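Local coordinates for minor fimbrium subunit Mfa5 (Porphyromonas gingivalis ATCC 33277, PDB 6TO1), which serves as an accessory subunit of the minor fimbriae, cell-surface pili that mediate biofilm formation and adhesion to host cells and to other oral bacteria, at residues K94-V99 with I491-G496; N109-T114 with P419-K424; L452-G457 with A465-R470. One frame throughout, in Å; residues are numbered along the deposited sequence.

Interaction 1 of 3, residues K94-V99 with I491-G496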
loop_
_atom_site.group_PDB
_atom_site.type_symbol
_atom_site.label_atom_id
_atom_site.label_comp_id
_atom_site.label_asym_id
_atom_site.label_seq_id
_atom_site.Cartn_x
_atom_site.Cartn_y
_atom_site.Cartn_z
ATOM N N LYS A 94 -3.940 17.891 5.752
ATOM C CA LYS A 94 -3.230 18.905 6.513
ATOM C C LYS A 94 -4.280 19.721 7.242
ATOM O O LYS A 94 -5.328 20.022 6.677
ATOM C CB LYS A 94 -2.375 19.774 5.594
ATOM C CG LYS A 94 -1.605 20.896 6.305
ATOM C CD LYS A 94 -0.791 21.711 5.317
ATOM C CE LYS A 94 -0.164 22.919 6.013
ATOM N NZ LYS A 94 0.250 23.934 5.017
ATOM N N TYR A 95 -3.996 20.069 8.494
ATOM C CA TYR A 95 -4.932 20.904 9.228
ATOM C C TYR A 95 -4.208 21.614 10.360
ATOM O O TYR A 95 -3.183 21.146 10.870
ATOM C CB TYR A 95 -6.099 20.078 9.778
ATOM C CG TYR A 95 -5.660 18.737 10.333
ATOM C CD1 TYR A 95 -5.208 18.621 11.635
ATOM C CD2 TYR A 95 -5.688 17.590 9.539
ATOM C CE1 TYR A 95 -4.792 17.404 12.143
ATOM C CE2 TYR A 95 -5.293 16.369 10.049
ATOM C CZ TYR A 95 -4.848 16.283 11.353
ATOM O OH TYR A 95 -4.448 15.076 11.881
ATOM N N ALA A 96 -4.792 22.746 10.766
ATOM C CA ALA A 96 -4.276 23.563 11.859
ATOM C C ALA A 96 -5.273 23.504 13.006
ATOM O O ALA A 96 -6.435 23.877 12.834
ATOM C CB ALA A 96 -4.063 25.008 11.411
ATOM N N VAL A 97 -4.821 23.063 14.174
ATOM C CA VAL A 97 -5.692 22.940 15.337
ATOM C C VAL A 97 -5.350 24.082 16.304
ATOM O O VAL A 97 -4.204 24.175 16.757
ATOM C CB VAL A 97 -5.550 21.573 16.028
ATOM C CG1 VAL A 97 -6.517 21.482 17.213
ATOM C CG2 VAL A 97 -5.801 20.430 15.020
ATOM N N PRO A 98 -6.300 24.943 16.641
ATOM C CA PRO A 98 -6.001 25.999 17.622
ATOM C C PRO A 98 -5.588 25.378 18.944
ATOM O O PRO A 98 -6.179 24.398 19.403
ATOM C CB PRO A 98 -7.322 26.764 17.741
ATOM C CG PRO A 98 -8.133 26.361 16.524
ATOM C CD PRO A 98 -7.695 24.980 16.178
ATOM N N VAL A 99 -4.573 25.969 19.565
ATOM C CA VAL A 99 -4.065 25.487 20.841
ATOM C C VAL A 99 -4.992 26.024 21.925
ATOM O O VAL A 99 -5.195 27.238 22.035
ATOM C CB VAL A 99 -2.615 25.927 21.049
ATOM C CG1 VAL A 99 -2.086 25.463 22.402
ATOM C CG2 VAL A 99 -1.736 25.359 19.920
ATOM N N ILE A 491 -11.254 24.257 4.448
ATOM C CA ILE A 491 -11.026 23.368 5.580
ATOM C C ILE A 491 -10.899 24.076 6.931
ATOM O O ILE A 491 -10.915 23.402 7.973
ATOM C CB ILE A 491 -9.766 22.504 5.396
ATOM C CG1 ILE A 491 -8.504 23.355 5.206
ATOM C CG2 ILE A 491 -9.928 21.573 4.189
ATOM C CD1 ILE A 491 -7.245 22.546 5.460
ATOM N N GLY A 492 -10.828 25.393 6.953
ATOM C CA GLY A 492 -10.757 26.116 8.202
ATOM C C GLY A 492 -9.374 26.017 8.804
ATOM O O GLY A 492 -8.395 25.733 8.106
ATOM N N PRO A 493 -9.262 26.218 10.128
ATOM C CA PRO A 493 -10.377 26.381 11.085
ATOM C C PRO A 493 -11.194 27.654 10.929
ATOM O O PRO A 493 -12.361 27.670 11.356
ATOM C CB PRO A 493 -9.671 26.364 12.450
ATOM C CG PRO A 493 -8.275 26.767 12.167
ATOM C CD PRO A 493 -7.959 26.176 10.802
ATOM N N ASP A 494 -10.625 28.700 10.321
ATOM C CA ASP A 494 -11.338 29.970 10.140
ATOM C C ASP A 494 -11.448 30.268 8.658
ATOM O O ASP A 494 -10.483 30.725 8.043
ATOM C CB ASP A 494 -10.625 31.101 10.887
ATOM C CG ASP A 494 -10.463 30.791 12.342
ATOM O OD1 ASP A 494 -9.319 30.835 12.856
ATOM O OD2 ASP A 494 -11.482 30.453 12.975
ATOM N N LEU A 495 -12.626 30.018 8.081
ATOM C CA LEU A 495 -12.824 30.335 6.677
ATOM C C LEU A 495 -12.506 31.797 6.400
ATOM O O LEU A 495 -12.889 32.685 7.159
ATOM C CB LEU A 495 -14.267 30.049 6.272
ATOM C CG LEU A 495 -14.731 28.623 6.543
ATOM C CD1 LEU A 495 -16.205 28.487 6.205
ATOM C CD2 LEU A 495 -13.892 27.660 5.727
ATOM N N GLY A 496 -11.824 32.048 5.287
ATOM C CA GLY A 496 -11.437 33.393 4.919
ATOM C C GLY A 496 -10.228 33.954 5.645
ATOM O O GLY A 496 -9.912 35.133 5.469
HETATM O O HOH W 1 -7.302 23.205 9.189
#
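Pro493 and Ile491 meet the backbone of Lys94 and Ala96 on strand 90-98, so that a loop closes against one strand of a beta-sandwich domain stapled by an intramolecular isopeptide. Across this contact the segments share no direct hydrogen bond, and the apolar touches are few. The Pro493 ring, set by the cis peptide bond between Gly492 and itself, presents its CB, CG and CD carbons to the strand: Pro493 CD lies 4.1 Å from Ala96 CB, and Pro493 CB is 4.4 Å from Pro98 CG. A second group of contacts sets carbon against carbonyl oxygen. Pro493 CD approaches Ala96 O to 3.4 Å, with Pro493 CG nearly as close, while farther back along the strand Ile491 CD1 rests 3.4 Å from Lys94 O. That methyl gets there because Ile491 CG1 sits between its own backbone N and carbonyl carbon (chi1 58°), from where the chain extends to the strand. The covalent element leaves in another direction: the extended side chain of Lys94 runs past Val113 and Leu115 of the neighbouring strand, and its NZ is joined to CG of Asn501, tying strand 90-98 to strand 501-510 of the other sheet. The polar link is left to one water, which accepts from Ala96 N at 3.0 Å and donates to Gly492 O at 3.0 Å.

Interaction 2 of 3, residues N109-T114 with P419-K424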
loop_
_atom_site.group_PDB
_atom_site.type_symbol
_atom_site.label_atom_id
_atom_site.label_comp_id
_atom_site.label_asym_id
_atom_site.label_seq_id
_atom_site.Cartn_x
_atom_site.Cartn_y
_atom_site.Cartn_z
ATOM N N ASN A 109 -2.029 33.117 20.231
ATOM C CA ASN A 109 -2.275 32.955 18.790
ATOM C C ASN A 109 -1.365 31.825 18.326
ATOM O O ASN A 109 -0.284 32.030 17.778
ATOM C CB ASN A 109 -2.008 34.256 18.044
ATOM C CG ASN A 109 -2.941 35.389 18.489
ATOM O OD1 ASN A 109 -4.142 35.368 18.243
ATOM N ND2 ASN A 109 -2.364 36.407 19.111
ATOM N N ALA A 110 -1.800 30.596 18.597
ATOM C CA ALA A 110 -0.970 29.425 18.374
ATOM C C ALA A 110 -1.823 28.310 17.787
ATOM O O ALA A 110 -2.968 28.109 18.192
ATOM C CB ALA A 110 -0.311 28.945 19.667
ATOM N N TRP A 111 -1.237 27.576 16.850
ATOM C CA TRP A 111 -1.920 26.462 16.203
ATOM C C TRP A 111 -0.928 25.327 16.045
ATOM O O TRP A 111 0.256 25.547 15.777
ATOM C CB TRP A 111 -2.473 26.848 14.817
ATOM C CG TRP A 111 -3.491 27.951 14.838
ATOM C CD1 TRP A 111 -4.851 27.815 14.799
ATOM C CD2 TRP A 111 -3.231 29.366 14.873
ATOM N NE1 TRP A 111 -5.446 29.052 14.828
ATOM C CE2 TRP A 111 -4.469 30.017 14.875
ATOM C CE3 TRP A 111 -2.068 30.134 14.915
ATOM C CZ2 TRP A 111 -4.577 31.403 14.917
ATOM C CZ3 TRP A 111 -2.182 31.499 14.958
ATOM C CH2 TRP A 111 -3.420 32.116 14.954
ATOM N N ASP A 112 -1.428 24.104 16.179
ATOM C CA ASP A 112 -0.626 22.921 15.904
ATOM C C ASP A 112 -0.988 22.426 14.506
ATOM O O ASP A 112 -2.138 22.069 14.249
ATOM C CB ASP A 112 -0.864 21.839 16.950
ATOM C CG ASP A 112 -0.174 22.141 18.272
ATOM O OD1 ASP A 112 0.977 22.614 18.269
ATOM O OD2 ASP A 112 -0.812 21.893 19.308
ATOM N N VAL A 113 -0.018 22.427 13.611
ATOM C CA VAL A 113 -0.240 22.094 12.208
ATOM C C VAL A 113 0.241 20.669 11.982
ATOM O O VAL A 113 1.396 20.347 12.268
ATOM C CB VAL A 113 0.494 23.080 11.285
ATOM C CG1 VAL A 113 0.370 22.650 9.829
ATOM C CG2 VAL A 113 -0.049 24.500 11.488
ATOM N N THR A 114 -0.625 19.826 11.451
ATOM C CA THR A 114 -0.269 18.442 11.167
ATOM C C THR A 114 -0.361 18.239 9.662
ATOM O O THR A 114 -1.332 18.678 9.051
ATOM C CB THR A 114 -1.198 17.458 11.865
ATOM O OG1 THR A 114 -0.959 17.469 13.275
ATOM C CG2 THR A 114 -0.933 16.020 11.328
ATOM N N PRO A 419 3.638 33.798 5.227
ATOM C CA PRO A 419 4.010 35.060 5.888
ATOM C C PRO A 419 3.093 35.348 7.061
ATOM O O PRO A 419 1.883 35.128 7.009
ATOM C CB PRO A 419 3.847 36.118 4.786
ATOM C CG PRO A 419 3.886 35.372 3.514
ATOM C CD PRO A 419 3.338 33.986 3.799
ATOM N N GLY A 420 3.683 35.885 8.124
ATOM C CA GLY A 420 2.933 36.180 9.313
ATOM C C GLY A 420 2.997 35.116 10.378
ATOM O O GLY A 420 2.562 35.373 11.504
ATOM N N PHE A 421 3.537 33.941 10.071
ATOM C CA PHE A 421 3.602 32.835 11.022
ATOM C C PHE A 421 5.020 32.316 11.153
ATOM O O PHE A 421 5.777 32.266 10.183
ATOM C CB PHE A 421 2.614 31.737 10.588
ATOM C CG PHE A 421 1.216 32.234 10.533
ATOM C CD1 PHE A 421 0.436 32.269 11.678
ATOM C CD2 PHE A 421 0.713 32.767 9.363
ATOM C CE1 PHE A 421 -0.826 32.799 11.648
ATOM C CE2 PHE A 421 -0.556 33.298 9.320
ATOM C CZ PHE A 421 -1.336 33.302 10.457
ATOM N N ILE A 422 5.386 31.975 12.383
ATOM C CA ILE A 422 6.692 31.402 12.671
ATOM C C ILE A 422 6.509 30.080 13.396
ATOM O O ILE A 422 5.504 29.854 14.076
ATOM C CB ILE A 422 7.542 32.375 13.495
ATOM C CG1 ILE A 422 6.867 32.655 14.821
ATOM C CG2 ILE A 422 7.714 33.703 12.752
ATOM C CD1 ILE A 422 7.606 33.729 15.638
ATOM N N VAL A 423 7.471 29.197 13.206
ATOM C CA VAL A 423 7.420 27.861 13.766
ATOM C C VAL A 423 8.110 27.896 15.116
ATOM O O VAL A 423 9.257 28.338 15.228
ATOM C CB VAL A 423 8.077 26.831 12.833
ATOM C CG1 VAL A 423 7.940 25.444 13.446
ATOM C CG2 VAL A 423 7.432 26.846 11.466
ATOM N N LYS A 424 7.402 27.446 16.141
ATOM C CA LYS A 424 7.942 27.440 17.493
ATOM C C LYS A 424 9.275 26.709 17.517
ATOM O O LYS A 424 9.406 25.615 16.965
ATOM C CB LYS A 424 6.930 26.776 18.426
ATOM C CG LYS A 424 7.347 26.734 19.897
ATOM C CD LYS A 424 6.250 26.122 20.744
ATOM C CE LYS A 424 6.627 26.047 22.231
ATOM N NZ LYS A 424 6.833 27.396 22.805
#
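Trp111 reaches Phe421 through the far rim of its indole, where CZ3 meets CE1 of the phenyl ring. At the root of the side chain, Trp111 CB stands near Ala96 CB on the adjoining strand. From CB the side chain turns so that CG lies opposite the carbonyl carbon and beside the backbone N (chi1 -61°), a torsion that leaves the indole lying between strand 90-98 and Phe421. On the five-membered side, Trp111 CD1 packs against Pro98 CA. The indole lies against one sheet of a beta-sandwich: strand 90-98 flanks its CD1 side, its own strand 110-119 bears it, and strand 421-423, which pairs with strand 463-473 as strand 110-119 also does, supplies the phenyl ring met by its benzo half. At the tip, Trp111 CZ3 is 3.8 Å from Phe421 CE1 and lies near the plane of the phenyl ring. The two flat groups form an offset edge-to-face pair, with the edge of Phe421 toward the six-membered ring of Trp111, centroids 5.8 Å apart and planes at 78°. Phe421 CB points toward strand 110-119, which brings the phenyl edge up to the indole. Val526, from strand 525-526, touches both aromatic side chains.

Interaction 3 of 3, residues L452-G457 with A465-R470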
loop_
_atom_site.group_PDB
_atom_site.type_symbol
_atom_site.label_atom_id
_atom_site.label_comp_id
_atom_site.label_asym_id
_atom_site.label_seq_id
_atom_site.Cartn_x
_atom_site.Cartn_y
_atom_site.Cartn_z
ATOM N N LEU A 452 10.048 23.745 5.351
ATOM C CA LEU A 452 10.260 22.445 5.970
ATOM C C LEU A 452 10.350 21.420 4.844
ATOM O O LEU A 452 9.532 21.443 3.917
ATOM C CB LEU A 452 9.129 22.089 6.933
ATOM C CG LEU A 452 9.052 22.929 8.209
ATOM C CD1 LEU A 452 7.648 22.813 8.808
ATOM C CD2 LEU A 452 10.110 22.503 9.198
ATOM N N THR A 453 11.382 20.579 4.883
ATOM C CA THR A 453 11.513 19.466 3.956
ATOM C C THR A 453 11.542 18.184 4.768
ATOM O O THR A 453 12.459 17.955 5.569
ATOM C CB THR A 453 12.755 19.605 3.081
ATOM O OG1 THR A 453 12.704 20.860 2.388
ATOM C CG2 THR A 453 12.807 18.487 2.037
ATOM N N TRP A 454 10.527 17.363 4.568
ATOM C CA TRP A 454 10.318 16.138 5.318
ATOM C C TRP A 454 10.636 14.964 4.397
ATOM O O TRP A 454 9.960 14.766 3.391
ATOM C CB TRP A 454 8.874 16.066 5.806
ATOM C CG TRP A 454 8.472 14.784 6.469
ATOM C CD1 TRP A 454 9.283 13.843 7.051
ATOM C CD2 TRP A 454 7.133 14.322 6.639
ATOM N NE1 TRP A 454 8.517 12.824 7.570
ATOM C CE2 TRP A 454 7.196 13.087 7.317
ATOM C CE3 TRP A 454 5.882 14.830 6.262
ATOM C CZ2 TRP A 454 6.053 12.357 7.642
ATOM C CZ3 TRP A 454 4.748 14.122 6.599
ATOM C CH2 TRP A 454 4.841 12.885 7.275
ATOM N N THR A 455 11.664 14.205 4.748
ATOM C CA THR A 455 12.033 12.987 4.032
ATOM C C THR A 455 11.341 11.838 4.746
ATOM O O THR A 455 11.655 11.534 5.902
ATOM C CB THR A 455 13.553 12.810 4.026
ATOM O OG1 THR A 455 14.138 13.888 3.288
ATOM C CG2 THR A 455 13.933 11.484 3.372
ATOM N N THR A 456 10.384 11.193 4.069
ATOM C CA THR A 456 9.523 10.287 4.812
ATOM C C THR A 456 10.144 8.916 5.027
ATOM O O THR A 456 9.797 8.243 6.000
ATOM C CB THR A 456 8.170 10.101 4.094
ATOM O OG1 THR A 456 8.377 9.440 2.837
ATOM C CG2 THR A 456 7.514 11.415 3.875
ATOM N N GLY A 457 11.015 8.478 4.133
ATOM C CA GLY A 457 11.431 7.095 4.102
ATOM C C GLY A 457 10.290 6.250 3.534
ATOM O O GLY A 457 9.294 6.745 3.018
ATOM N N ALA A 465 1.520 8.410 8.261
ATOM C CA ALA A 465 2.722 9.112 8.692
ATOM C C ALA A 465 2.358 10.577 8.933
ATOM O O ALA A 465 1.551 11.161 8.196
ATOM C CB ALA A 465 3.834 8.982 7.651
ATOM N N THR A 466 2.908 11.159 9.996
ATOM C CA THR A 466 2.547 12.532 10.331
ATOM C C THR A 466 3.752 13.300 10.844
ATOM O O THR A 466 4.699 12.729 11.390
ATOM C CB THR A 466 1.453 12.605 11.414
ATOM O OG1 THR A 466 1.914 11.916 12.592
ATOM C CG2 THR A 466 0.180 12.025 10.937
ATOM N N ILE A 467 3.735 14.606 10.580
ATOM C CA ILE A 467 4.556 15.562 11.296
ATOM C C ILE A 467 3.593 16.589 11.873
ATOM O O ILE A 467 2.555 16.908 11.275
ATOM C CB ILE A 467 5.630 16.263 10.446
ATOM C CG1 ILE A 467 5.010 17.134 9.367
ATOM C CG2 ILE A 467 6.608 15.239 9.853
ATOM C CD1 ILE A 467 6.052 17.934 8.621
ATOM N N THR A 468 3.948 17.107 13.051
ATOM C CA THR A 468 3.166 18.142 13.705
ATOM C C THR A 468 4.146 19.150 14.299
ATOM O O THR A 468 5.133 18.759 14.926
ATOM C CB THR A 468 2.278 17.575 14.807
ATOM O OG1 THR A 468 1.357 16.633 14.252
ATOM C CG2 THR A 468 1.499 18.690 15.500
ATOM N N TYR A 469 3.865 20.428 14.071
ATOM C CA TYR A 469 4.657 21.545 14.578
ATOM C C TYR A 469 3.711 22.660 14.988
ATOM O O TYR A 469 2.622 22.807 14.428
ATOM C CB TYR A 469 5.667 22.053 13.525
ATOM C CG TYR A 469 5.081 22.491 12.199
ATOM C CD1 TYR A 469 4.718 23.813 11.980
ATOM C CD2 TYR A 469 4.891 21.584 11.145
ATOM C CE1 TYR A 469 4.177 24.232 10.767
ATOM C CE2 TYR A 469 4.341 22.008 9.916
ATOM C CZ TYR A 469 3.999 23.325 9.729
ATOM O OH TYR A 469 3.472 23.775 8.531
ATOM N N ARG A 470 4.143 23.462 15.959
ATOM C CA ARG A 470 3.373 24.609 16.420
ATOM C C ARG A 470 3.826 25.880 15.712
ATOM O O ARG A 470 5.028 26.105 15.519
ATOM C CB ARG A 470 3.511 24.792 17.932
ATOM C CG ARG A 470 2.613 25.874 18.504
ATOM C CD ARG A 470 2.404 25.737 20.018
ATOM N NE ARG A 470 1.616 24.551 20.329
ATOM C CZ ARG A 470 1.150 24.252 21.536
ATOM N NH1 ARG A 470 1.375 25.066 22.566
ATOM N NH2 ARG A 470 0.437 23.151 21.704
#
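Ile467 presses its CG2 methyl onto the indole of Trp454, 3.4 Å from the centroid of the six-membered ring and only 14° off its normal, an almost vertical CH-pi contact. The methyl stands over the middle of the ring, and Trp454 CE2 and CD2 are both 3.4 Å from Ile467 CG2. Thr456 CG2 fills the opposite face, 3.8 Å above the plane, so the indole is clasped between a methyl of its own segment and one from the partner strand. Its outer edge runs into backbone: Ala465 C lies in the ring plane at 3.8 Å from Trp454 CH2, and Ala465 CB touches the same rim. A second CH-pi contact follows farther along, where Leu452 CD1 sits over one face of Tyr469, 3.8 Å from the centroid and displaced toward the rim beside CE2. Tyr469 brings its ring there by placing CG between its backbone N and carbonyl carbon (chi1 57°).

Hydrogen bonds at the polar ends of both rings come from the next shell: Trp454 NE1 donates to Asn440 O, which probably helps to hold the rotation of the indole, and the hydroxyl of Tyr469 is hydrogen-bonded to a carboxylate oxygen of Asp415 on strand 408-417. Val413 of strand 408-417 packs beside Trp454, and Val443 of strand 442-446 touches both Trp454 and Leu452. With strand axes 9.8 Å apart and directions 153° from each other, two strands of different sheets face one another across the hydrophobic interior of a beta-sandwich.

Overall arrangement
All three interactions belong to one beta-sandwich domain, and strands 90-98, 110-119 and 463-473, neighbours in a single sheet, carry them in turn. Interaction 3 is the deep one, joining this sheet to the opposing one through methyl-on-ring contacts. Interaction 2 is also buried but stays within the sheet's own strands, and rests on a single aromatic pair. Interaction 1 lies partly at the surface, where a loop meets strand 90-98 through proline, carbonyl oxygens and a bridging water. Backbone pairing connects them: Val97 O and Asp112 N are 2.8 Å apart, as are Val113 N and Tyr469 O. Along the chain, interaction 1 encloses the other two.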